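Glycerol dehydratase (Clostridium butyricum, PDB 1R9D) is a B12-independent lyase of the glycyl radical enzyme family that binds glycerol and probably dehydrates it by radical chemistry. Local coordinates at residues P25-E30 against N322-E327; D99-R104 against F109-E114; V358-L363 against L389-E394; I556-V561 against S670-C675; K564-D569 against A594-A599. All coordinates share one frame; numbering follows the deposited sequence.

Interactions 1 and 2 form one neighbourhood, their centres about 9 Å apart: the loop closed by 99-104 and 109-114 nests within the long loop closed by interaction 1, and Arg104 and Arg100 link the two. Interaction 1 is buried and largely apolar, with one hydrogen-bonded amide, whereas interaction 2, farther from the centre of the chain, mixes a backbone bond, a bridging water and exposed polar groups. Interactions 4 and 5 share helix 553-569, yet the first works through two waters and the second through aliphatic side chains, although its centre lies about 37 Å from that of the chain. Interaction 3, its centre about 34 Å or more from theirs, pairs helices through an arginine stem.

Interaction 1: residues P25-E30 against N322-E327; sequences PCVESE and NKVRDE
Val27 and Val324 carry the apolar half of this contact, and a single methyl does the work on one side. CG2 of Val27 stands 4.0 Å from CB of Val324 and rests against the fork of the opposite valine. The torsions describe both partners. Val27 holds CG1 anti to its backbone N (chi1 177°), which leaves CG2 beside that N as the branch directed across. Val324 has CG1 between its backbone N and carbonyl carbon (chi1 64°). Its CG1 and CG2 both lie within about 4.1 Å of Val27 CG2. The two side chains cross at about a right angle.

At the other end, CB of Pro25 meets the amide of Asn322, 4.1 Å from its ND2. This amide has its rotation fixed from two directions. Its OD1 accepts the N-H of the next residue, Lys323 N, at 2.7 Å, with a bent N-H...O angle of 146°, while ND2 donates to the carbonyl of Arg81. A buried polar group is thereby satisfied at both ends, even though its contact with the proline is only van der Waals.

Trp93 of helix 92-97 and Phe109 also pack on Val324, and Gln110 pairs through its backbone with Pro25 and Val27. The side chain of Asn322 lies about 13 Å from bound glycerol, so this is not part of the ligand's immediate shell. It is loop-to-loop packing in the pyruvate formate-lyase-like fold, joining the link between helices 11-22 and 30-40 to the approach to helix 329-332.

Interaction 2: residues D99-R104 against F109-E114; sequences DRLNKR and FQISEE
Arg104 sets its CG beside its own backbone N (chi1 -61°) and runs extended from CG to NE, which carries NH1 to the rim of the Phe109 ring. There NH1 lies 3.9 Å from CD1, near the plane of the ring, and the guanidinium stands almost perpendicular to it, the planes being 84° apart. An edge approach of this kind is not a cation-pi stack. The position of the guanidinium owes more to polar partners: NH2 bonds to Arg325 O and pairs with Glu97, and NH1 reaches Asp107 O. CD2 of Leu101 lies 3.4 Å above the plane of the Arg104 guanidinium, offset toward its rim.

Gln110 sets out away from the other segment, but a bend at chi2 folds its amide back, bringing OE1 to 3.8 Å from Asn102 CB. One water bridges the segments, donating to Asn102 O at 2.7 Å and accepting from the side-chain Gln110 NE2 at 3.1 Å.

The direct polar link is the long bond from Phe109 N to Leu101 O, 3.3 Å, nearly straight at hydrogen (167°). Leu101 CD1 and Ile111 CG2 add a looser apolar touch at 4.5 Å.

Asp99 and Glu113 both pair with Lys116, which bridges their like charges. The whole is a compact connecting loop between helices 92-97 and 113-125, ending with Ser112 at the N-cap position.

Interaction 3: residues V358-L363 against L389-E394; sequences VSYMAL and LLRAAE
Two nearly parallel neighbouring helices meet here, with Tyr360 and Leu363 of 357-369 packing on the stem of Arg391 from 386-397. Their local axes diverge by only 14° and approach to 10.7 Å. Strands 341-344, 375-380 and 404-407 lie parallel and side by side in one sheet, so the helices belong to two consecutive beta-alpha-beta crossovers. Leu363 also touches strand 375-380, which places it between helix and sheet.

The arginine is used along its length. Its CG, anti to the backbone N, meets CD1 of Leu363 at 3.7 Å, the two side chains sliding past each other in opposite directions. The same CG lies in the plane of the Tyr360 ring, at its edge, 4.0 Å from CD2. A bend at chi2 (61°) then turns the rest of the chain to the polar side.

There a water accepts from Arg391 NE at 2.8 Å and donates to Tyr360 O at 2.9 Å, tying the charged group to the neighbouring helix. NH1 makes a salt bridge of 2.9 Å to Glu394 OE2, which lies in the guanidinium plane, though the carboxylate is met from 47° above its own plane. NH1 also bonds to Gly5 O, and NH2 pairs with Glu364 across the helices.

The chemistry is thus divided: methylenes supply the apolar packing, while the guanidinium is held by water, carbonyl and two carboxylates, which would probably stabilise its positive charge.

Interaction 4: residues I556-V561 against S670-C675; sequences IGDSLV and SPSRGC
Water-mediated bonds carry most of this contact, which links Asp558 on helix 553-569 to Ser672 in the loop before helix 680-687. Two waters converge on Asp558 OD2 as donors, one at 2.8 Å and the other at 2.6 Å. The first accepts from Ser672 N at 2.8 Å. The second accepts from the hydroxyl of the same residue, Ser672 OG, at 2.7 Å, so backbone and side chain of one serine are both connected to one carboxylate oxygen.

Direct contacts are sparse. OD2 comes no nearer than 3.8 Å to Ser672 OG, and Cys675 SG stands 4.5 Å from the same oxygen, a loose flank.

Within the loop, Cys675 N bonds to Ser672 O at 3.1 Å, closing a type II turn with Gly674 at its third position, where phi is positive (67°). This turn brings the serine and the cysteine to the same side, toward the helix.

The other oxygen of the buried aspartate, Asp558 OD1, takes the backbone N-H of Phe602, while OD2 takes the two waters. Such donors would favour a charged carboxylate, and the waters let helix 553-569 and the loop before helix 680-687 associate without close side-chain packing.

Interaction 5: residues K564-D569 against A594-A599; sequences KKIVFD and ALLKNA
Apolar packing comes first, and Ile566 makes every contact within 4.5 Å from its side. Its CG2 branch lies 4.0 Å from Leu595 CD2, while the other arm places CD1 4.0 Å from the backbone Leu595 O. CG1 of Ile566 meets Leu596 CD2 more loosely, at 4.4 Å. The division follows from the torsions: CG1 sits beside the backbone N (chi1 -54°), which puts CG2 anti to that N, and both branches lie against the second helix. The isoleucine and Leu595 cross at a slant. Ala599, just beyond the helix, is partly covered by segment 564-569, its CB coming nearest to Ile566.

In the fold, the contact joins the C-terminal ends of helices 553-569 and 590-597, with helix 575-583 between them in sequence. Leu578 of that helix touches both Val567 and Leu596, so three successive helices pack into a peripheral helical cluster of the pyruvate formate-lyase-like chain.

Backbone bonds shape both ends. Asp569 N reaches Lys564 O at 2.8 Å, an i to i+5 bond that marks a wider pi-type turn, and Ala599 N bonds to Leu596 O at 3.1 Å. Lys601 donates to Leu596 O and Ala599 O.

Ionic contacts lie apart from the leucines. Lys564 extends straight, then bends at chi4 (-66°) to place NZ 2.7 Å from Asp569 OD2, on its syn lone pair. This salt bridge spans the same turn as the backbone bond.

Interaction 1: residues P25-E30 against N322-E327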
# COMPACT_ATOMS: atom_id res chain seq x y z
N PRO A 25 16.26 -32.88 -14.15
CA PRO A 25 15.76 -31.60 -13.63
C PRO A 25 16.00 -30.43 -14.58
O PRO A 25 17.12 -30.22 -15.04
CB PRO A 25 16.52 -31.45 -12.31
CG PRO A 25 16.63 -32.86 -11.84
CD PRO A 25 17.06 -33.57 -13.12
N CYS A 26 14.95 -29.68 -14.87
CA CYS A 26 15.08 -28.53 -15.75
C CYS A 26 14.23 -27.36 -15.28
O CYS A 26 13.48 -27.47 -14.32
CB CYS A 26 14.66 -28.91 -17.17
SG CYS A 26 12.89 -29.21 -17.35
N VAL A 27 14.38 -26.25 -15.99
CA VAL A 27 13.64 -25.03 -15.70
C VAL A 27 12.65 -24.82 -16.85
O VAL A 27 13.05 -24.73 -18.01
CB VAL A 27 14.58 -23.81 -15.65
CG1 VAL A 27 13.77 -22.54 -15.42
CG2 VAL A 27 15.60 -24.00 -14.54
N GLU A 28 11.36 -24.78 -16.51
CA GLU A 28 10.33 -24.58 -17.52
C GLU A 28 9.84 -23.14 -17.47
O GLU A 28 9.97 -22.47 -16.44
CB GLU A 28 9.20 -25.60 -17.29
CG GLU A 28 9.63 -27.00 -17.74
CD GLU A 28 8.63 -28.10 -17.41
OE1 GLU A 28 7.44 -27.80 -17.16
OE2 GLU A 28 9.04 -29.29 -17.43
N SER A 29 9.30 -22.65 -18.58
CA SER A 29 8.86 -21.26 -18.65
C SER A 29 7.36 -20.98 -18.69
O SER A 29 6.95 -19.82 -18.62
CB SER A 29 9.53 -20.58 -19.85
OG SER A 29 9.23 -21.27 -21.05
N GLU A 30 6.53 -22.01 -18.80
CA GLU A 30 5.09 -21.82 -18.86
C GLU A 30 4.53 -20.87 -17.80
O GLU A 30 3.88 -19.87 -18.12
CB GLU A 30 4.36 -23.16 -18.76
CG GLU A 30 4.26 -23.97 -20.06
CD GLU A 30 5.58 -24.54 -20.53
OE1 GLU A 30 6.43 -24.87 -19.67
OE2 GLU A 30 5.77 -24.67 -21.76
N ASN A 322 10.31 -29.32 -7.43
CA ASN A 322 11.68 -28.83 -7.36
C ASN A 322 11.66 -27.32 -7.46
O ASN A 322 10.64 -26.73 -7.81
CB ASN A 322 12.55 -29.43 -8.47
CG ASN A 322 14.02 -29.52 -8.08
OD1 ASN A 322 14.49 -28.80 -7.19
ND2 ASN A 322 14.76 -30.39 -8.76
N LYS A 323 12.80 -26.69 -7.18
CA LYS A 323 12.91 -25.23 -7.18
C LYS A 323 14.32 -24.76 -7.53
O LYS A 323 15.26 -25.00 -6.78
CB LYS A 323 12.52 -24.71 -5.79
CG LYS A 323 12.81 -23.23 -5.52
CD LYS A 323 12.44 -22.89 -4.07
CE LYS A 323 12.69 -21.43 -3.74
NZ LYS A 323 12.27 -21.14 -2.33
N VAL A 324 14.46 -24.08 -8.67
CA VAL A 324 15.76 -23.58 -9.07
C VAL A 324 16.08 -22.29 -8.30
O VAL A 324 15.21 -21.46 -8.06
CB VAL A 324 15.81 -23.30 -10.60
CG1 VAL A 324 14.83 -22.18 -10.96
CG2 VAL A 324 17.22 -22.94 -11.02
N ARG A 325 17.34 -22.16 -7.87
CA ARG A 325 17.79 -20.99 -7.11
C ARG A 325 19.09 -20.47 -7.72
O ARG A 325 19.79 -21.21 -8.42
CB ARG A 325 18.06 -21.37 -5.65
CG ARG A 325 16.91 -22.08 -4.94
CD ARG A 325 17.24 -22.26 -3.45
NE ARG A 325 16.14 -22.87 -2.70
CZ ARG A 325 15.84 -24.16 -2.72
NH1 ARG A 325 16.54 -25.01 -3.45
NH2 ARG A 325 14.82 -24.61 -1.99
N ASP A 326 19.43 -19.21 -7.44
CA ASP A 326 20.66 -18.64 -7.97
C ASP A 326 21.86 -19.44 -7.45
O ASP A 326 21.74 -20.18 -6.46
CB ASP A 326 20.80 -17.16 -7.57
CG ASP A 326 20.94 -16.97 -6.07
OD1 ASP A 326 19.90 -16.88 -5.38
OD2 ASP A 326 22.09 -16.91 -5.60
N GLU A 327 23.01 -19.29 -8.10
CA GLU A 327 24.20 -20.06 -7.72
C GLU A 327 24.71 -19.90 -6.30
O GLU A 327 25.26 -20.85 -5.74
CB GLU A 327 25.34 -19.80 -8.71
CG GLU A 327 25.64 -18.36 -9.02
CD GLU A 327 26.68 -18.21 -10.12
OE1 GLU A 327 26.60 -18.95 -11.13
OE2 GLU A 327 27.58 -17.36 -9.99

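Interaction 2: residues D99-R104 against F109-E114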
# COMPACT_ATOMS: atom_id res chain seq x y z
N ASP A 99 22.97 -19.34 -19.21
CA ASP A 99 23.88 -20.20 -19.95
C ASP A 99 24.84 -21.08 -19.15
O ASP A 99 25.68 -21.76 -19.75
CB ASP A 99 24.65 -19.37 -20.97
CG ASP A 99 23.73 -18.61 -21.91
OD1 ASP A 99 22.74 -19.21 -22.37
OD2 ASP A 99 24.00 -17.42 -22.19
N ARG A 100 24.74 -21.08 -17.83
CA ARG A 100 25.64 -21.92 -17.05
C ARG A 100 24.93 -22.81 -16.03
O ARG A 100 25.58 -23.44 -15.20
CB ARG A 100 26.74 -21.09 -16.38
CG ARG A 100 26.30 -19.98 -15.45
CD ARG A 100 27.52 -19.41 -14.73
NE ARG A 100 27.19 -18.35 -13.78
CZ ARG A 100 26.92 -17.10 -14.12
NH1 ARG A 100 26.95 -16.72 -15.39
NH2 ARG A 100 26.64 -16.21 -13.17
N LEU A 101 23.60 -22.87 -16.11
CA LEU A 101 22.83 -23.70 -15.21
C LEU A 101 23.17 -25.18 -15.44
O LEU A 101 23.21 -25.97 -14.49
CB LEU A 101 21.33 -23.50 -15.43
CG LEU A 101 20.70 -22.19 -14.92
CD1 LEU A 101 19.24 -22.13 -15.35
CD2 LEU A 101 20.81 -22.12 -13.41
N ASN A 102 23.41 -25.54 -16.69
CA ASN A 102 23.72 -26.92 -17.03
C ASN A 102 25.19 -27.27 -16.82
O ASN A 102 25.59 -28.41 -17.02
CB ASN A 102 23.34 -27.22 -18.48
CG ASN A 102 24.18 -26.46 -19.49
OD1 ASN A 102 24.12 -26.73 -20.69
ND2 ASN A 102 24.95 -25.49 -19.01
N LYS A 103 25.98 -26.29 -16.40
CA LYS A 103 27.40 -26.52 -16.17
C LYS A 103 27.75 -26.71 -14.70
O LYS A 103 28.92 -26.88 -14.35
CB LYS A 103 28.22 -25.37 -16.77
CG LYS A 103 28.03 -25.25 -18.28
CD LYS A 103 28.69 -24.01 -18.84
CE LYS A 103 28.34 -23.84 -20.31
NZ LYS A 103 28.88 -22.57 -20.87
N ARG A 104 26.74 -26.70 -13.84
CA ARG A 104 26.96 -26.88 -12.40
C ARG A 104 27.35 -28.33 -12.11
O ARG A 104 27.02 -29.23 -12.89
CB ARG A 104 25.69 -26.58 -11.62
CG ARG A 104 25.15 -25.17 -11.73
CD ARG A 104 23.81 -25.11 -11.02
NE ARG A 104 23.32 -23.75 -10.82
CZ ARG A 104 22.20 -23.46 -10.17
NH1 ARG A 104 21.46 -24.43 -9.66
NH2 ARG A 104 21.83 -22.19 -10.02
N PHE A 109 20.67 -27.82 -13.55
CA PHE A 109 19.36 -27.73 -14.18
C PHE A 109 19.54 -27.55 -15.68
O PHE A 109 20.47 -26.88 -16.13
CB PHE A 109 18.55 -26.54 -13.65
CG PHE A 109 17.88 -26.78 -12.33
CD1 PHE A 109 18.56 -26.58 -11.14
CD2 PHE A 109 16.56 -27.21 -12.28
CE1 PHE A 109 17.93 -26.79 -9.91
CE2 PHE A 109 15.92 -27.42 -11.07
CZ PHE A 109 16.61 -27.21 -9.88
N GLN A 110 18.65 -28.16 -16.45
CA GLN A 110 18.69 -28.05 -17.90
C GLN A 110 17.66 -26.97 -18.27
O GLN A 110 16.74 -26.70 -17.50
CB GLN A 110 18.28 -29.37 -18.56
CG GLN A 110 19.06 -30.59 -18.07
CD GLN A 110 20.56 -30.41 -18.19
OE1 GLN A 110 21.07 -30.11 -19.26
NE2 GLN A 110 21.27 -30.58 -17.07
N ILE A 111 17.83 -26.36 -19.43
CA ILE A 111 16.89 -25.35 -19.89
C ILE A 111 17.01 -25.24 -21.41
O ILE A 111 18.10 -25.04 -21.95
CB ILE A 111 17.12 -23.97 -19.22
CG1 ILE A 111 16.01 -23.00 -19.62
CG2 ILE A 111 18.50 -23.43 -19.58
CD1 ILE A 111 16.06 -21.66 -18.92
N SER A 112 15.88 -25.38 -22.09
CA SER A 112 15.84 -25.33 -23.55
C SER A 112 16.12 -23.94 -24.12
O SER A 112 15.95 -22.93 -23.44
CB SER A 112 14.49 -25.81 -24.06
OG SER A 112 13.46 -24.94 -23.64
N GLU A 113 16.54 -23.90 -25.38
CA GLU A 113 16.82 -22.64 -26.06
C GLU A 113 15.53 -21.86 -26.23
O GLU A 113 15.53 -20.63 -26.22
CB GLU A 113 17.47 -22.90 -27.42
CG GLU A 113 18.88 -23.46 -27.32
CD GLU A 113 19.80 -22.56 -26.53
OE1 GLU A 113 20.01 -21.40 -26.95
OE2 GLU A 113 20.32 -23.00 -25.48
N GLU A 114 14.42 -22.58 -26.39
CA GLU A 114 13.12 -21.95 -26.54
C GLU A 114 12.76 -21.20 -25.26
O GLU A 114 12.25 -20.08 -25.30
CB GLU A 114 12.05 -23.01 -26.83
CG GLU A 114 12.28 -24.31 -26.09
CD GLU A 114 10.99 -25.05 -25.75
OE1 GLU A 114 10.10 -25.15 -26.63
OE2 GLU A 114 10.88 -25.53 -24.60
O HOH W 1 24.32 -30.80 -16.75

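Interaction 3: residues V358-L363 against L389-E394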
# COMPACT_ATOMS: atom_id res chain seq x y z
N VAL A 358 -1.97 -44.78 10.72
CA VAL A 358 -1.31 -43.98 9.69
C VAL A 358 0.09 -43.58 10.15
O VAL A 358 0.99 -43.41 9.33
CB VAL A 358 -2.12 -42.71 9.34
CG1 VAL A 358 -1.38 -41.89 8.29
CG2 VAL A 358 -3.49 -43.10 8.81
N SER A 359 0.27 -43.43 11.46
CA SER A 359 1.59 -43.08 11.99
C SER A 359 2.59 -44.12 11.50
O SER A 359 3.66 -43.79 11.01
CB SER A 359 1.59 -43.10 13.53
OG SER A 359 0.60 -42.26 14.09
N TYR A 360 2.22 -45.39 11.65
CA TYR A 360 3.09 -46.49 11.24
C TYR A 360 3.20 -46.64 9.73
O TYR A 360 4.23 -47.05 9.21
CB TYR A 360 2.61 -47.80 11.87
CG TYR A 360 2.88 -47.87 13.36
CD1 TYR A 360 1.84 -47.75 14.29
CD2 TYR A 360 4.18 -48.05 13.85
CE1 TYR A 360 2.10 -47.79 15.67
CE2 TYR A 360 4.45 -48.09 15.22
CZ TYR A 360 3.40 -47.96 16.12
OH TYR A 360 3.68 -48.00 17.47
N MET A 361 2.13 -46.30 9.01
CA MET A 361 2.18 -46.41 7.55
C MET A 361 3.13 -45.37 6.97
O MET A 361 3.70 -45.57 5.90
CB MET A 361 0.78 -46.24 6.96
CG MET A 361 -0.16 -47.38 7.30
SD MET A 361 -1.71 -47.29 6.38
CE MET A 361 -2.66 -46.24 7.44
N ALA A 362 3.30 -44.26 7.68
CA ALA A 362 4.20 -43.22 7.22
C ALA A 362 5.63 -43.73 7.33
O ALA A 362 6.45 -43.51 6.44
CB ALA A 362 4.02 -41.95 8.06
N LEU A 363 5.93 -44.40 8.44
CA LEU A 363 7.26 -44.95 8.65
C LEU A 363 7.52 -46.02 7.58
O LEU A 363 8.61 -46.11 7.03
CB LEU A 363 7.35 -45.57 10.05
CG LEU A 363 7.17 -44.62 11.24
CD1 LEU A 363 7.22 -45.40 12.55
CD2 LEU A 363 8.26 -43.56 11.23
N LEU A 389 8.75 -45.91 19.37
CA LEU A 389 10.14 -45.47 19.36
C LEU A 389 11.03 -46.54 18.73
O LEU A 389 11.96 -46.22 18.00
CB LEU A 389 10.61 -45.15 20.79
CG LEU A 389 12.06 -44.68 20.93
CD1 LEU A 389 12.33 -43.52 19.99
CD2 LEU A 389 12.32 -44.28 22.37
N LEU A 390 10.74 -47.81 19.02
CA LEU A 390 11.55 -48.89 18.45
C LEU A 390 11.37 -48.98 16.94
O LEU A 390 12.32 -49.26 16.21
CB LEU A 390 11.19 -50.22 19.12
CG LEU A 390 11.72 -50.36 20.55
CD1 LEU A 390 11.22 -51.65 21.18
CD2 LEU A 390 13.25 -50.32 20.54
N ARG A 391 10.15 -48.73 16.47
CA ARG A 391 9.89 -48.78 15.04
C ARG A 391 10.64 -47.64 14.36
O ARG A 391 11.17 -47.79 13.27
CB ARG A 391 8.39 -48.66 14.75
CG ARG A 391 8.02 -48.93 13.29
CD ARG A 391 8.41 -50.34 12.87
NE ARG A 391 7.85 -50.71 11.57
CZ ARG A 391 8.11 -51.85 10.94
NH1 ARG A 391 8.93 -52.74 11.47
NH2 ARG A 391 7.53 -52.10 9.77
N ALA A 392 10.69 -46.48 15.02
CA ALA A 392 11.40 -45.34 14.47
C ALA A 392 12.89 -45.70 14.40
O ALA A 392 13.57 -45.37 13.42
CB ALA A 392 11.19 -44.10 15.34
N ALA A 393 13.37 -46.38 15.43
CA ALA A 393 14.77 -46.80 15.47
C ALA A 393 15.07 -47.75 14.31
O ALA A 393 16.15 -47.69 13.73
CB ALA A 393 15.08 -47.48 16.80
N GLU A 394 14.12 -48.63 13.98
CA GLU A 394 14.29 -49.56 12.87
C GLU A 394 14.47 -48.78 11.57
O GLU A 394 15.25 -49.17 10.70
CB GLU A 394 13.07 -50.47 12.70
CG GLU A 394 12.97 -51.65 13.64
CD GLU A 394 12.03 -52.71 13.10
OE1 GLU A 394 12.43 -53.46 12.18
OE2 GLU A 394 10.88 -52.79 13.58
O HOH W 2 5.75 -49.29 10.28

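Interaction 4: residues I556-V561 against S670-C675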
# COMPACT_ATOMS: atom_id res chain seq x y z
N ILE A 556 32.11 -21.15 18.13
CA ILE A 556 32.12 -20.05 19.09
C ILE A 556 32.50 -20.52 20.49
O ILE A 556 33.28 -19.87 21.18
CB ILE A 556 30.74 -19.33 19.13
CG1 ILE A 556 30.68 -18.29 18.01
CG2 ILE A 556 30.53 -18.62 20.47
CD1 ILE A 556 31.07 -18.81 16.65
N GLY A 557 31.94 -21.64 20.93
CA GLY A 557 32.27 -22.15 22.25
C GLY A 557 33.74 -22.50 22.35
O GLY A 557 34.42 -22.11 23.30
N ASP A 558 34.25 -23.23 21.36
CA ASP A 558 35.65 -23.63 21.33
C ASP A 558 36.57 -22.41 21.21
O ASP A 558 37.64 -22.37 21.81
CB ASP A 558 35.90 -24.62 20.19
CG ASP A 558 35.12 -25.93 20.35
OD1 ASP A 558 34.77 -26.27 21.50
OD2 ASP A 558 34.87 -26.62 19.34
N SER A 559 36.16 -21.41 20.42
CA SER A 559 36.97 -20.21 20.26
C SER A 559 36.98 -19.38 21.54
O SER A 559 38.02 -18.87 21.95
CB SER A 559 36.45 -19.34 19.11
OG SER A 559 36.58 -19.99 17.86
N LEU A 560 35.82 -19.22 22.17
CA LEU A 560 35.74 -18.43 23.39
C LEU A 560 36.55 -19.04 24.54
O LEU A 560 37.25 -18.32 25.25
CB LEU A 560 34.28 -18.24 23.82
CG LEU A 560 33.44 -17.32 22.93
CD1 LEU A 560 32.01 -17.23 23.46
CD2 LEU A 560 34.07 -15.94 22.88
N VAL A 561 36.46 -20.35 24.72
CA VAL A 561 37.21 -20.98 25.80
C VAL A 561 38.71 -20.93 25.54
O VAL A 561 39.51 -20.86 26.48
CB VAL A 561 36.77 -22.45 26.06
CG1 VAL A 561 37.37 -23.39 25.02
CG2 VAL A 561 37.18 -22.86 27.48
N SER A 670 25.78 -29.22 16.73
CA SER A 670 26.63 -30.42 16.80
C SER A 670 28.09 -30.04 17.05
O SER A 670 28.54 -28.98 16.61
CB SER A 670 26.56 -31.20 15.48
OG SER A 670 25.23 -31.37 15.03
N PRO A 671 28.84 -30.89 17.76
CA PRO A 671 30.25 -30.61 18.03
C PRO A 671 31.02 -30.53 16.70
O PRO A 671 30.58 -31.11 15.70
CB PRO A 671 30.69 -31.81 18.87
CG PRO A 671 29.44 -32.18 19.61
CD PRO A 671 28.38 -32.06 18.53
N SER A 672 32.14 -29.82 16.69
CA SER A 672 32.95 -29.71 15.47
C SER A 672 33.55 -31.07 15.13
O SER A 672 33.74 -31.90 16.01
CB SER A 672 34.09 -28.70 15.67
OG SER A 672 33.60 -27.38 15.80
N ARG A 673 33.84 -31.29 13.85
CA ARG A 673 34.39 -32.56 13.40
C ARG A 673 35.61 -33.02 14.19
O ARG A 673 36.53 -32.24 14.42
CB ARG A 673 34.76 -32.48 11.91
CG ARG A 673 35.83 -31.46 11.60
CD ARG A 673 36.28 -31.55 10.15
NE ARG A 673 35.23 -31.17 9.21
CZ ARG A 673 35.43 -31.00 7.91
NH1 ARG A 673 36.64 -31.19 7.39
NH2 ARG A 673 34.43 -30.62 7.12
N GLY A 674 35.59 -34.29 14.59
CA GLY A 674 36.69 -34.88 15.33
C GLY A 674 36.94 -34.35 16.73
O GLY A 674 37.87 -34.80 17.41
N CYS A 675 36.11 -33.42 17.19
CA CYS A 675 36.28 -32.84 18.52
C CYS A 675 35.62 -33.65 19.63
O CYS A 675 36.07 -33.61 20.77
CB CYS A 675 35.76 -31.41 18.54
SG CYS A 675 36.85 -30.26 17.67
O HOH W 3 33.32 -28.88 19.08
O HOH W 4 35.68 -26.11 16.93

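Interaction 5: residues K564-D569 against A594-A599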
# COMPACT_ATOMS: atom_id res chain seq x y z
N LYS A 564 39.82 -17.33 26.44
CA LYS A 564 39.80 -17.18 27.89
C LYS A 564 40.93 -17.92 28.60
O LYS A 564 41.57 -17.36 29.50
CB LYS A 564 38.46 -17.68 28.46
CG LYS A 564 38.39 -17.62 29.98
CD LYS A 564 37.09 -18.22 30.50
CE LYS A 564 37.10 -18.32 32.02
NZ LYS A 564 38.13 -19.29 32.51
N LYS A 565 41.19 -19.16 28.20
CA LYS A 565 42.23 -19.98 28.83
C LYS A 565 43.66 -19.69 28.38
O LYS A 565 44.53 -19.42 29.20
CB LYS A 565 41.95 -21.46 28.58
CG LYS A 565 40.74 -22.02 29.30
CD LYS A 565 40.59 -23.51 29.03
CE LYS A 565 41.80 -24.31 29.52
NZ LYS A 565 41.85 -24.42 31.01
N ILE A 566 43.89 -19.79 27.08
CA ILE A 566 45.22 -19.58 26.52
C ILE A 566 45.74 -18.15 26.61
O ILE A 566 46.93 -17.93 26.83
CB ILE A 566 45.28 -20.04 25.05
CG1 ILE A 566 44.79 -21.49 24.93
CG2 ILE A 566 46.70 -19.92 24.51
CD1 ILE A 566 45.58 -22.48 25.76
N VAL A 567 44.85 -17.18 26.44
CA VAL A 567 45.26 -15.78 26.48
C VAL A 567 45.12 -15.08 27.83
O VAL A 567 46.10 -14.58 28.38
CB VAL A 567 44.50 -14.95 25.43
CG1 VAL A 567 44.95 -13.50 25.48
CG2 VAL A 567 44.75 -15.52 24.04
N PHE A 568 43.91 -15.05 28.38
CA PHE A 568 43.71 -14.35 29.64
C PHE A 568 43.98 -15.09 30.94
O PHE A 568 44.41 -14.48 31.91
CB PHE A 568 42.29 -13.76 29.69
CG PHE A 568 42.03 -12.75 28.60
CD1 PHE A 568 41.31 -13.10 27.47
CD2 PHE A 568 42.55 -11.46 28.70
CE1 PHE A 568 41.10 -12.17 26.44
CE2 PHE A 568 42.35 -10.53 27.68
CZ PHE A 568 41.62 -10.89 26.54
N ASP A 569 43.75 -16.40 30.98
CA ASP A 569 43.99 -17.14 32.22
C ASP A 569 45.43 -17.61 32.38
O ASP A 569 46.05 -17.37 33.41
CB ASP A 569 43.07 -18.36 32.33
CG ASP A 569 41.60 -17.99 32.48
OD1 ASP A 569 41.31 -16.91 33.05
OD2 ASP A 569 40.75 -18.79 32.05
N ALA A 594 48.54 -25.43 17.72
CA ALA A 594 48.43 -26.66 18.50
C ALA A 594 47.89 -26.37 19.89
O ALA A 594 47.11 -27.14 20.45
CB ALA A 594 49.80 -27.34 18.60
N LEU A 595 48.32 -25.25 20.44
CA LEU A 595 47.90 -24.82 21.77
C LEU A 595 46.39 -24.59 21.74
O LEU A 595 45.66 -24.99 22.66
CB LEU A 595 48.63 -23.52 22.12
CG LEU A 595 49.03 -23.23 23.57
CD1 LEU A 595 49.73 -24.44 24.19
CD2 LEU A 595 49.94 -22.02 23.58
N LEU A 596 45.92 -23.95 20.68
CA LEU A 596 44.50 -23.67 20.51
C LEU A 596 43.71 -24.95 20.29
O LEU A 596 42.66 -25.15 20.91
CB LEU A 596 44.30 -22.72 19.33
CG LEU A 596 45.01 -21.36 19.42
CD1 LEU A 596 44.70 -20.56 18.17
CD2 LEU A 596 44.56 -20.60 20.66
N LYS A 597 44.20 -25.83 19.42
CA LYS A 597 43.52 -27.09 19.15
C LYS A 597 43.43 -27.98 20.38
O LYS A 597 42.48 -28.75 20.53
CB LYS A 597 44.23 -27.86 18.04
CG LYS A 597 44.11 -27.25 16.67
CD LYS A 597 44.71 -28.16 15.62
CE LYS A 597 44.56 -27.59 14.22
NZ LYS A 597 45.20 -28.47 13.20
N ASN A 598 44.42 -27.87 21.27
CA ASN A 598 44.44 -28.69 22.47
C ASN A 598 43.62 -28.13 23.63
O ASN A 598 43.52 -28.77 24.68
CB ASN A 598 45.89 -28.96 22.91
CG ASN A 598 46.63 -29.88 21.95
OD1 ASN A 598 46.04 -30.76 21.33
ND2 ASN A 598 47.94 -29.68 21.83
N ALA A 599 43.05 -26.95 23.45
CA ALA A 599 42.21 -26.35 24.49
C ALA A 599 40.95 -27.22 24.55
O ALA A 599 40.65 -27.93 23.59
CB ALA A 599 41.85 -24.91 24.12